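Local coordinates for protein N-alpha-acetyltransferase 35, NatC auxiliary subunit (Saccharomyces cerevisiae, PDB 6YGA) that serves as the auxiliary subunit of the NatC N-terminal acetyltransferase, which acetylates the N-terminal methionine of the L-A virus Gag protein, at residues 339-342 with 343-347; 164-168 with 169-173; 690-693 with 694-698; 608-611 with 612-616; 211-214 with 215-219. All coordinates share one frame; numbering follows the deposited sequence.

Contact 1. Residues 339-342 with 343-347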
# COMPACT_ATOMS: atom_id res chain seq x y z
N ALA B 339 13.56 3.88 -5.40
CA ALA B 339 13.36 4.56 -6.68
C ALA B 339 12.02 5.29 -6.71
O ALA B 339 11.90 6.35 -7.34
CB ALA B 339 13.44 3.55 -7.83
N ARG B 340 11.01 4.75 -6.03
CA ARG B 340 9.70 5.40 -6.04
C ARG B 340 9.70 6.66 -5.19
O ARG B 340 9.00 7.63 -5.51
CB ARG B 340 8.62 4.42 -5.58
CG ARG B 340 8.38 3.29 -6.57
CD ARG B 340 7.08 2.55 -6.30
NE ARG B 340 7.14 1.73 -5.09
CZ ARG B 340 6.52 2.03 -3.95
NH1 ARG B 340 5.79 3.13 -3.86
NH2 ARG B 340 6.63 1.22 -2.91
N ILE B 341 10.46 6.68 -4.10
CA ILE B 341 10.63 7.92 -3.36
C ILE B 341 11.50 8.88 -4.15
O ILE B 341 11.28 10.10 -4.14
CB ILE B 341 11.24 7.64 -1.97
CG1 ILE B 341 10.37 6.67 -1.18
CG2 ILE B 341 11.43 8.94 -1.19
CD1 ILE B 341 10.96 6.26 0.15
N LEU B 342 12.50 8.35 -4.85
CA LEU B 342 13.49 9.20 -5.51
C LEU B 342 12.87 10.02 -6.63
O LEU B 342 13.20 11.20 -6.80
CB LEU B 342 14.63 8.34 -6.04
CG LEU B 342 15.91 9.08 -6.42
CD1 LEU B 342 16.48 9.79 -5.21
CD2 LEU B 342 16.93 8.12 -7.01
N PHE B 343 11.94 9.42 -7.39
CA PHE B 343 11.41 10.09 -8.57
C PHE B 343 10.75 11.43 -8.26
O PHE B 343 11.14 12.44 -8.87
CB PHE B 343 10.46 9.14 -9.32
CG PHE B 343 9.55 9.84 -10.27
CD1 PHE B 343 10.03 10.37 -11.46
CD2 PHE B 343 8.20 9.97 -9.98
CE1 PHE B 343 9.18 11.02 -12.34
CE2 PHE B 343 7.35 10.62 -10.85
CZ PHE B 343 7.84 11.14 -12.03
N PRO B 344 9.78 11.54 -7.34
CA PRO B 344 9.19 12.88 -7.10
C PRO B 344 10.19 13.89 -6.56
O PRO B 344 10.10 15.07 -6.90
CB PRO B 344 8.06 12.59 -6.10
CG PRO B 344 7.75 11.15 -6.30
CD PRO B 344 9.08 10.52 -6.55
N LEU B 345 11.15 13.45 -5.74
CA LEU B 345 12.16 14.38 -5.24
C LEU B 345 13.15 14.78 -6.33
O LEU B 345 13.61 15.93 -6.35
CB LEU B 345 12.90 13.76 -4.05
CG LEU B 345 12.00 13.41 -2.87
CD1 LEU B 345 12.78 12.67 -1.79
CD2 LEU B 345 11.37 14.67 -2.32
N PHE B 346 13.47 13.85 -7.23
CA PHE B 346 14.32 14.15 -8.37
C PHE B 346 13.58 14.97 -9.42
O PHE B 346 14.20 15.79 -10.12
CB PHE B 346 14.84 12.84 -8.98
CG PHE B 346 15.83 13.03 -10.09
CD1 PHE B 346 17.17 13.19 -9.81
CD2 PHE B 346 15.42 13.01 -11.41
CE1 PHE B 346 18.09 13.35 -10.83
CE2 PHE B 346 16.33 13.17 -12.44
CZ PHE B 346 17.67 13.34 -12.14
N PHE B 347 12.27 14.77 -9.55
CA PHE B 347 11.47 15.46 -10.56
C PHE B 347 11.08 16.86 -10.09
O PHE B 347 11.16 17.81 -10.87
CB PHE B 347 10.23 14.62 -10.88
CG PHE B 347 9.47 15.10 -12.08
CD1 PHE B 347 10.00 14.98 -13.35
CD2 PHE B 347 8.19 15.63 -11.94
CE1 PHE B 347 9.28 15.41 -14.46
CE2 PHE B 347 7.48 16.05 -13.04
CZ PHE B 347 8.02 15.94 -14.30

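Contact 2. Residues 164-168 with 169-173. With EDO (1,2-ethanediol), chain Z.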
# COMPACT_ATOMS: atom_id res chain seq x y z
N LYS B 164 15.93 10.50 5.62
CA LYS B 164 15.71 11.76 4.92
C LYS B 164 14.72 11.59 3.79
O LYS B 164 13.88 12.47 3.55
CB LYS B 164 17.03 12.31 4.39
CG LYS B 164 18.11 12.52 5.45
CD LYS B 164 19.28 13.32 4.89
CE LYS B 164 20.39 13.46 5.91
NZ LYS B 164 21.40 14.46 5.48
N LEU B 165 14.80 10.47 3.06
CA LEU B 165 13.87 10.22 1.97
C LEU B 165 12.43 10.13 2.48
O LEU B 165 11.52 10.69 1.87
CB LEU B 165 14.25 8.92 1.25
CG LEU B 165 15.56 8.91 0.47
CD1 LEU B 165 15.80 7.55 -0.16
CD2 LEU B 165 15.54 9.99 -0.60
N LEU B 166 12.22 9.44 3.60
CA LEU B 166 10.88 9.31 4.16
C LEU B 166 10.36 10.62 4.72
O LEU B 166 9.15 10.84 4.76
CB LEU B 166 10.85 8.23 5.24
CG LEU B 166 10.95 6.79 4.73
CD1 LEU B 166 10.94 5.81 5.89
CD2 LEU B 166 9.82 6.49 3.76
N SER B 167 11.26 11.51 5.16
CA SER B 167 10.82 12.78 5.73
C SER B 167 10.11 13.65 4.71
O SER B 167 9.34 14.54 5.10
CB SER B 167 12.01 13.53 6.34
OG SER B 167 12.94 13.90 5.34
N ALA B 168 10.35 13.43 3.42
CA ALA B 168 9.70 14.22 2.39
C ALA B 168 8.22 13.87 2.23
O ALA B 168 7.50 14.62 1.55
CB ALA B 168 10.42 14.04 1.05
N GLY B 169 7.76 12.78 2.83
CA GLY B 169 6.36 12.41 2.73
C GLY B 169 5.92 11.94 1.36
O GLY B 169 4.74 12.04 1.03
N ILE B 170 6.84 11.42 0.55
CA ILE B 170 6.49 10.99 -0.80
C ILE B 170 5.61 9.75 -0.76
O ILE B 170 4.52 9.72 -1.34
CB ILE B 170 7.76 10.75 -1.64
CG1 ILE B 170 8.52 12.06 -1.86
CG2 ILE B 170 7.41 10.09 -2.96
CD1 ILE B 170 7.67 13.19 -2.43
N VAL B 171 6.06 8.71 -0.06
CA VAL B 171 5.30 7.47 0.06
C VAL B 171 4.76 7.33 1.48
O VAL B 171 4.96 8.22 2.32
CB VAL B 171 6.15 6.25 -0.33
CG1 VAL B 171 6.62 6.37 -1.77
CG2 VAL B 171 7.32 6.09 0.62
N PHE B 172 4.09 6.22 1.75
CA PHE B 172 3.38 6.02 3.01
C PHE B 172 4.21 5.17 3.96
O PHE B 172 4.70 4.10 3.58
CB PHE B 172 2.02 5.36 2.75
CG PHE B 172 1.08 6.21 1.94
CD1 PHE B 172 1.15 6.25 0.56
CD2 PHE B 172 0.13 7.00 2.58
CE1 PHE B 172 0.29 7.04 -0.18
CE2 PHE B 172 -0.74 7.80 1.85
CZ PHE B 172 -0.66 7.82 0.47
N GLU B 173 4.36 5.65 5.19
CA GLU B 173 5.17 4.97 6.18
C GLU B 173 4.51 3.66 6.62
O GLU B 173 3.28 3.55 6.65
CB GLU B 173 5.40 5.87 7.40
CG GLU B 173 4.11 6.26 8.11
CD GLU B 173 4.34 7.25 9.24
OE1 GLU B 173 4.90 8.34 8.98
OE2 GLU B 173 3.96 6.94 10.39
C1 EDO Z . 1.74 10.90 2.38
O1 EDO Z . 2.40 10.04 1.44
C2 EDO Z . 2.13 10.50 3.80
O2 EDO Z . 3.54 10.67 3.97
O HOH W 1 8.71 9.73 1.79

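Contact 3. Residues 690-693 with 694-698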
# COMPACT_ATOMS: atom_id res chain seq x y z
N LYS B 690 -14.45 -18.38 -28.10
CA LYS B 690 -14.72 -19.62 -28.82
C LYS B 690 -14.88 -20.79 -27.86
O LYS B 690 -15.76 -21.65 -28.06
CB LYS B 690 -13.61 -19.90 -29.83
CG LYS B 690 -13.50 -18.85 -30.93
CD LYS B 690 -12.09 -18.81 -31.51
CE LYS B 690 -11.91 -17.61 -32.43
NZ LYS B 690 -10.49 -17.30 -32.72
N VAL B 691 -14.05 -20.86 -26.82
CA VAL B 691 -14.16 -21.94 -25.85
C VAL B 691 -15.52 -21.90 -25.16
O VAL B 691 -16.18 -22.94 -24.99
CB VAL B 691 -13.00 -21.88 -24.84
CG1 VAL B 691 -13.26 -22.80 -23.66
CG2 VAL B 691 -11.69 -22.24 -25.51
N ILE B 692 -15.97 -20.71 -24.77
CA ILE B 692 -17.25 -20.57 -24.08
C ILE B 692 -18.39 -21.05 -24.96
O ILE B 692 -19.26 -21.82 -24.52
CB ILE B 692 -17.45 -19.11 -23.64
CG1 ILE B 692 -16.45 -18.73 -22.54
CG2 ILE B 692 -18.88 -18.87 -23.16
CD1 ILE B 692 -16.62 -17.32 -22.02
N VAL B 693 -18.40 -20.63 -26.23
CA VAL B 693 -19.51 -20.97 -27.12
C VAL B 693 -19.55 -22.47 -27.39
O VAL B 693 -20.62 -23.10 -27.34
CB VAL B 693 -19.40 -20.16 -28.42
CG1 VAL B 693 -20.24 -20.79 -29.51
CG2 VAL B 693 -19.84 -18.73 -28.17
N ASN B 694 -18.39 -23.08 -27.66
CA ASN B 694 -18.35 -24.52 -27.89
C ASN B 694 -18.78 -25.29 -26.65
O ASN B 694 -19.49 -26.30 -26.76
CB ASN B 694 -16.95 -24.94 -28.33
CG ASN B 694 -16.54 -24.35 -29.66
OD1 ASN B 694 -15.36 -24.11 -29.92
ND2 ASN B 694 -17.53 -24.09 -30.52
N THR B 695 -18.39 -24.82 -25.47
CA THR B 695 -18.75 -25.52 -24.24
C THR B 695 -20.24 -25.43 -23.96
O THR B 695 -20.87 -26.42 -23.56
CB THR B 695 -17.95 -24.95 -23.06
OG1 THR B 695 -16.56 -25.23 -23.24
CG2 THR B 695 -18.42 -25.55 -21.75
N LEU B 696 -20.84 -24.26 -24.20
CA LEU B 696 -22.23 -24.04 -23.78
C LEU B 696 -23.23 -24.63 -24.76
O LEU B 696 -24.33 -25.03 -24.34
CB LEU B 696 -22.48 -22.54 -23.59
CG LEU B 696 -21.62 -21.96 -22.47
CD1 LEU B 696 -22.00 -20.51 -22.18
CD2 LEU B 696 -21.74 -22.82 -21.23
N LYS B 697 -22.89 -24.70 -26.05
CA LYS B 697 -23.76 -25.37 -27.01
C LYS B 697 -23.90 -26.85 -26.68
O LYS B 697 -24.99 -27.42 -26.76
CB LYS B 697 -23.24 -25.16 -28.42
CG LYS B 697 -23.43 -23.76 -28.96
CD LYS B 697 -22.82 -23.62 -30.35
CE LYS B 697 -23.19 -22.29 -31.00
NZ LYS B 697 -24.65 -22.18 -31.26
N LYS B 698 -22.79 -27.50 -26.32
CA LYS B 698 -22.86 -28.90 -25.91
C LYS B 698 -23.63 -29.05 -24.60
O LYS B 698 -24.31 -30.06 -24.39
CB LYS B 698 -21.45 -29.48 -25.75
CG LYS B 698 -20.61 -29.48 -27.02
CD LYS B 698 -19.27 -30.16 -26.79
CE LYS B 698 -19.46 -31.61 -26.37
NZ LYS B 698 -20.15 -32.41 -27.42

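Contact 4. Residues 608-611 with 612-616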
# COMPACT_ATOMS: atom_id res chain seq x y z
N GLN B 608 -31.29 -1.30 -18.70
CA GLN B 608 -31.84 -1.35 -20.05
C GLN B 608 -30.76 -1.67 -21.07
O GLN B 608 -31.00 -2.45 -22.01
CB GLN B 608 -32.53 -0.02 -20.38
CG GLN B 608 -33.14 0.02 -21.77
CD GLN B 608 -34.22 -1.03 -21.97
OE1 GLN B 608 -34.94 -1.38 -21.03
NE2 GLN B 608 -34.35 -1.52 -23.19
N THR B 609 -29.57 -1.09 -20.91
CA THR B 609 -28.48 -1.36 -21.85
C THR B 609 -28.14 -2.84 -21.89
O THR B 609 -27.92 -3.40 -22.96
CB THR B 609 -27.25 -0.53 -21.46
OG1 THR B 609 -27.57 0.86 -21.53
CG2 THR B 609 -26.10 -0.83 -22.40
N LEU B 610 -28.10 -3.49 -20.72
CA LEU B 610 -27.81 -4.92 -20.68
C LEU B 610 -28.90 -5.73 -21.38
O LEU B 610 -28.60 -6.74 -22.04
CB LEU B 610 -27.64 -5.38 -19.23
CG LEU B 610 -27.36 -6.87 -19.01
CD1 LEU B 610 -26.12 -7.30 -19.78
CD2 LEU B 610 -27.19 -7.17 -17.52
N LYS B 611 -30.16 -5.31 -21.25
CA LYS B 611 -31.25 -6.05 -21.88
C LYS B 611 -31.13 -6.05 -23.40
O LYS B 611 -31.51 -7.02 -24.06
CB LYS B 611 -32.60 -5.46 -21.47
CG LYS B 611 -33.79 -6.35 -21.79
CD LYS B 611 -35.09 -5.79 -21.26
CE LYS B 611 -35.66 -4.73 -22.19
NZ LYS B 611 -36.12 -5.32 -23.48
N ASP B 612 -30.58 -4.97 -23.98
CA ASP B 612 -30.40 -4.92 -25.43
C ASP B 612 -29.26 -5.82 -25.88
O ASP B 612 -29.28 -6.32 -27.02
CB ASP B 612 -30.15 -3.49 -25.88
CG ASP B 612 -31.25 -2.54 -25.45
OD1 ASP B 612 -32.43 -2.97 -25.44
OD2 ASP B 612 -30.95 -1.38 -25.12
N PHE B 613 -28.26 -6.03 -25.03
CA PHE B 613 -27.15 -6.93 -25.36
C PHE B 613 -27.54 -8.39 -25.20
O PHE B 613 -27.13 -9.24 -26.00
CB PHE B 613 -25.94 -6.62 -24.49
CG PHE B 613 -25.09 -5.48 -24.99
CD1 PHE B 613 -24.18 -5.68 -26.01
CD2 PHE B 613 -25.19 -4.23 -24.42
CE1 PHE B 613 -23.39 -4.65 -26.46
CE2 PHE B 613 -24.41 -3.18 -24.86
CZ PHE B 613 -23.50 -3.39 -25.89
N VAL B 614 -28.33 -8.71 -24.17
CA VAL B 614 -28.64 -10.10 -23.85
C VAL B 614 -29.59 -10.68 -24.90
O VAL B 614 -30.54 -10.03 -25.34
CB VAL B 614 -29.25 -10.20 -22.44
CG1 VAL B 614 -29.83 -11.58 -22.20
CG2 VAL B 614 -28.19 -9.88 -21.40
N ILE B 615 -29.31 -11.92 -25.31
CA ILE B 615 -30.13 -12.62 -26.29
C ILE B 615 -31.21 -13.39 -25.53
O ILE B 615 -30.92 -14.39 -24.87
CB ILE B 615 -29.29 -13.57 -27.15
CG1 ILE B 615 -28.04 -12.85 -27.66
CG2 ILE B 615 -30.10 -14.09 -28.32
CD1 ILE B 615 -27.02 -13.78 -28.27
N GLU B 616 -32.45 -12.91 -25.61
CA GLU B 616 -33.56 -13.58 -24.95
C GLU B 616 -34.29 -14.56 -25.87
O GLU B 616 -35.19 -15.27 -25.41
CB GLU B 616 -34.56 -12.55 -24.40
CG GLU B 616 -35.11 -12.91 -23.02
CD GLU B 616 -34.06 -12.84 -21.93
OE1 GLU B 616 -33.57 -11.73 -21.64
OE2 GLU B 616 -33.71 -13.91 -21.37

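Contact 5. Residues 211-214 with 215-219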
# COMPACT_ATOMS: atom_id res chain seq x y z
N SER B 211 48.38 -10.86 1.27
CA SER B 211 49.03 -11.61 0.20
C SER B 211 48.21 -12.82 -0.22
O SER B 211 48.05 -13.09 -1.41
CB SER B 211 50.43 -12.04 0.65
OG SER B 211 50.40 -12.67 1.92
N ASP B 212 47.66 -13.56 0.75
CA ASP B 212 46.86 -14.73 0.44
C ASP B 212 45.52 -14.32 -0.15
O ASP B 212 44.88 -13.37 0.31
CB ASP B 212 46.65 -15.59 1.69
CG ASP B 212 47.82 -16.51 1.97
OD1 ASP B 212 48.33 -17.14 1.03
OD2 ASP B 212 48.24 -16.59 3.15
N ASP B 213 45.09 -15.05 -1.18
CA ASP B 213 43.81 -14.82 -1.84
C ASP B 213 42.88 -15.99 -1.57
O ASP B 213 43.23 -17.14 -1.86
CB ASP B 213 44.00 -14.61 -3.34
CG ASP B 213 44.44 -13.19 -3.69
OD1 ASP B 213 44.93 -12.48 -2.79
OD2 ASP B 213 44.27 -12.79 -4.86
N SER B 214 41.71 -15.70 -1.01
CA SER B 214 40.70 -16.70 -0.73
C SER B 214 39.35 -16.21 -1.23
O SER B 214 39.17 -15.02 -1.50
CB SER B 214 40.62 -17.01 0.77
OG SER B 214 39.49 -17.81 1.07
N LEU B 215 38.41 -17.14 -1.37
CA LEU B 215 37.07 -16.77 -1.80
C LEU B 215 36.39 -15.87 -0.77
O LEU B 215 35.64 -14.96 -1.13
CB LEU B 215 36.23 -18.03 -2.04
CG LEU B 215 36.34 -18.70 -3.42
CD1 LEU B 215 35.34 -19.84 -3.54
CD2 LEU B 215 36.14 -17.67 -4.52
N HIS B 216 36.66 -16.10 0.52
CA HIS B 216 36.12 -15.22 1.55
C HIS B 216 36.67 -13.81 1.41
O HIS B 216 35.94 -12.83 1.62
CB HIS B 216 36.43 -15.78 2.94
CG HIS B 216 35.69 -17.03 3.28
ND1 HIS B 216 36.09 -18.28 2.84
CD2 HIS B 216 34.57 -17.24 4.02
CE1 HIS B 216 35.25 -19.19 3.30
NE2 HIS B 216 34.32 -18.59 4.01
N LEU B 217 37.95 -13.68 1.04
CA LEU B 217 38.53 -12.36 0.86
C LEU B 217 37.92 -11.65 -0.35
O LEU B 217 37.61 -10.46 -0.28
CB LEU B 217 40.04 -12.47 0.70
CG LEU B 217 40.78 -11.14 0.53
CD1 LEU B 217 40.75 -10.35 1.83
CD2 LEU B 217 42.21 -11.39 0.08
N THR B 218 37.73 -12.38 -1.45
CA THR B 218 37.06 -11.80 -2.61
C THR B 218 35.65 -11.33 -2.25
O THR B 218 35.22 -10.25 -2.67
CB THR B 218 37.01 -12.81 -3.76
OG1 THR B 218 38.30 -13.40 -3.94
CG2 THR B 218 36.59 -12.14 -5.05
N MSE B 219 34.93 -12.13 -1.47
CA MSE B 219 33.61 -11.77 -0.99
C MSE B 219 33.61 -10.44 -0.24
O MSE B 219 32.77 -9.57 -0.49
CB MSE B 219 33.06 -12.86 -0.07
CG MSE B 219 32.25 -13.92 -0.77
SE MSE B 219 30.38 -13.40 -0.93
CE MSE B 219 29.90 -13.44 0.97

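Contact 1. Residues 339-342 with 343-347
Leu342 O takes the amide of Phe346 at 2.7 Å from Phe346 N, a short bond with the donor nearly in line with the carbonyl (C=O...N angle 170°). Three residues earlier, Phe343 N donates to Ala339 O at 3.1 Å, the donor tilted 30° from the carbonyl plane. Phe347 N continues the series to Phe343 O at 2.7 Å, and Phe346 O is taken by Arg349 NE. Between the first two of these i to i+4 bonds the pattern breaks at Pro344. Its nitrogen carries no hydrogen, and the place beside Arg340 O is filled by the ring instead: Pro344 CD presses against Arg340 O at 3.1 Å and lies 3.3 Å from Ile341 O. Helix 337-347 is kinked here, and the carbonyl the proline cannot serve is satisfied by the hydroxyl of Ser403. The guanidinium of Arg340 turns away from the turn, giving NE to Arg335 O and NH2 to Asp176 in a salt bridge. On the apolar side, Ile341 and Leu345 run side by side in the same direction, Ile341 CG2 meeting Leu345 CD1 at 4.0 Å. With its CG2 anti to the backbone N (CG1 at chi1 -57°), Ile341 directs this methyl along the helix toward the next turn, while Leu345 CG rests 3.6 Å from Ile341 O. The turn at Pro344 thus lacks one main-chain donor, Ser403 OG bonding Arg340 O in its place, and the polar groups of this buried turn are met partly by the helix and partly by residues outside it.

Contact 2. Residues 164-168 with 169-173
Gly169 N donates to Leu166 O at 3.1 Å at the end of helix 142-167; the bond is fairly straight at hydrogen (163°), yet the donor stands above the carbonyl plane, 54° out of it. Gly169 has positive phi (70°), which turns the chain out of the helical path. On either side of it in sequence, Ile170 CG1 and Ala168 CB lie 4.0 Å apart. Leu166 reaches further: its CD2 meets Val171 CG2 at 4.0 Å, the two side chains crossing at a slant. Val171 has CG1 anti to its carbonyl carbon, which puts CG2 between N and C, directed at the leucine. A water ties the last turn to the loop, donating to Leu165 O at 3.0 Å and accepting weakly from Ile170 N. An ethanediol, probably from the crystallisation liquor, gives O1 to Gly169 O at 3.1 Å and O2 to Val171 O, and the ethanediol O1 sits over the centre of one face of the Phe172 ring. Ile341, Pro344 and Leu345 of helix 337-347 pack against this exit. Positive-phi Gly169 just past the helix and the apolar contact of Leu166 with Val171 make a Schellman-like C-cap, in which the water stands between Ile170 N and Leu165 O in place of a direct bond.

Contact 3. Residues 690-693 with 694-698
Thr695 holds OG1 anti to its carbonyl carbon (chi1 -66°), which swings the hydroxyl back over the preceding turn, and Val693 places CG1 anti to its backbone N (chi1 162°), facing Lys697. The hydroxyl of Thr695 donates to Val691 O, with OG1 2.9 Å from that oxygen. Thr695 N binds the same acceptor, also at 2.9 Å, and the two donors arrive from opposite faces of the carbonyl plane, so Val691 O is gripped twice. The neighbouring i to i+4 bonds are regular: Asn694 N to Lys690 O is the straightest, 171° at hydrogen, and Leu696 N and Lys697 N follow to Ile692 O and Val693 O. Val693 and Lys697 lie alongside each other, and the aliphatic arm of the lysine rests on the valine, Lys697 CE 3.6 Å from Val693 CG1. A bend at chi4 then carries the amine off to a salt bridge with Asp623. On the neighbouring face of the helix, Ile692 CG2 touches Leu696 CD1 at 3.7 Å, and this buried pair faces Gln558 and Leu562 of helix 511-564 and the loop residues Phe565 and Leu567. Val693 meets Thr630 of helix 619-653. An amphipathic stretch of the long helix 668-701 results, packed against two other helices in the helical bundle of this part of the chain, as in TPR-like helical-repeat folds.

Contact 4. Residues 608-611 with 612-616
Gln608 leans across Asp612, its NE2 giving a weak bond to Asp612 OD1 at 3.3 Å, bent to 120° at hydrogen, with the amide and carboxylate planes turned 60° apart. The bend at chi2 (61°) of Gln608 brings the amide back toward the aspartate, while Gln608 O accepts from Asp612 N. Thr609 comes next. Its CG2 meets the ring of Phe613 at the edge, in the ring plane, 3.8 Å from Phe613 CE2, and its carbonyl also lies at that edge, Thr609 O 3.2 Å from Phe613 CD2. From the main chain here Thr609 O draws only weak bonds, from Asp612 N and Phe613 N. The threonine hydroxyl is used inside the helix, bonded to Val605 O. This is the C-terminal end of helix 603-613, in the TPR-like helical region: Val614 is the first residue to leave helical angles, and the chain runs on toward helix 619-653, where Ile615 packs on Phe622 and Leu626. Leu610 serves the last turn twice. Leu610 O accepts from Val614 N at 2.9 Å and weakly from Phe613 N at 3.1 Å. Leu610 CD1 touches Val614 CG2 at 3.7 Å, both side chains packing on Lys563 of helix 511-564. Lys611 ends the segment with its amine near the carboxylate but not in contact, Lys611 NZ being 4.8 Å from Asp612 OD1, where the opposite charges may still attract weakly.

Contact 5. Residues 211-214 with 215-219
Ser214 O is held by two donors of one residue: Thr218 N at 3.0 Å, with an N-H...O angle of 165°, and Thr218 OG1 at 3.1 Å. The amide lies only slightly out of the carbonyl plane, whereas the hydroxyl sits above it, 35° out. Thr218 brings its hydroxyl there by setting OG1 anti to its own carbonyl carbon (chi1 -48°), which turns it back along the helix to the first turn. Ser214 also works through its side chain. With OG anti to the backbone N and beside the carbonyl carbon, the hydroxyl reaches over the start of the helix and accepts from His216 N in a weak bond of 3.4 Å to Ser214 OG. Ser214 is thus the N-cap of helix 215-231, its side chain meeting one of the amides that the first turn of a helix leaves without a carbonyl partner. The same oxygen lies in the plane of the His216 imidazole, at its edge, with Ser214 OG 3.9 Å from His216 ND1. The imidazole itself extends toward Leu86 and Ala87 of helix 85-104. Leu217 reaches back past the cap to the incoming chain: its CD2 lies 3.3 Å from Asp212 O and 4.1 Å from Asp213 OD1, the leucine and Asp213 side chains set at an angle to each other. Thr218 packs on Ile260 of helix 245-260, and Leu215 rests on Gln263 and Leu264 of the loop that follows that helix.

How the contacts relate
Contacts 1 and 2 form one packed unit, their centres 10 Å apart: Pro344 CG lies 3.5 Å from Ile170 CG2, and Leu345 CD2 is 3.6 Å from Ala168 CB. Here the exit of helix 142-167 meets the kinked helix 337-347, joining the N-terminal Mak10 family region to the TPR-like region. Asp176 links them further, through its salt bridge to Arg340 and a hydrogen bond from Phe172 N. Contacts 3 and 4 lie together some 50 Å from contacts 1 and 2, centres 20 Å apart and nearest atoms about 9 Å, both packing on helices 511-564 and 619-653. Contact 5 stands alone, its centre 38 Å from that of contact 1 and 74 Å from that of contact 4. No other subunit touches any of the five.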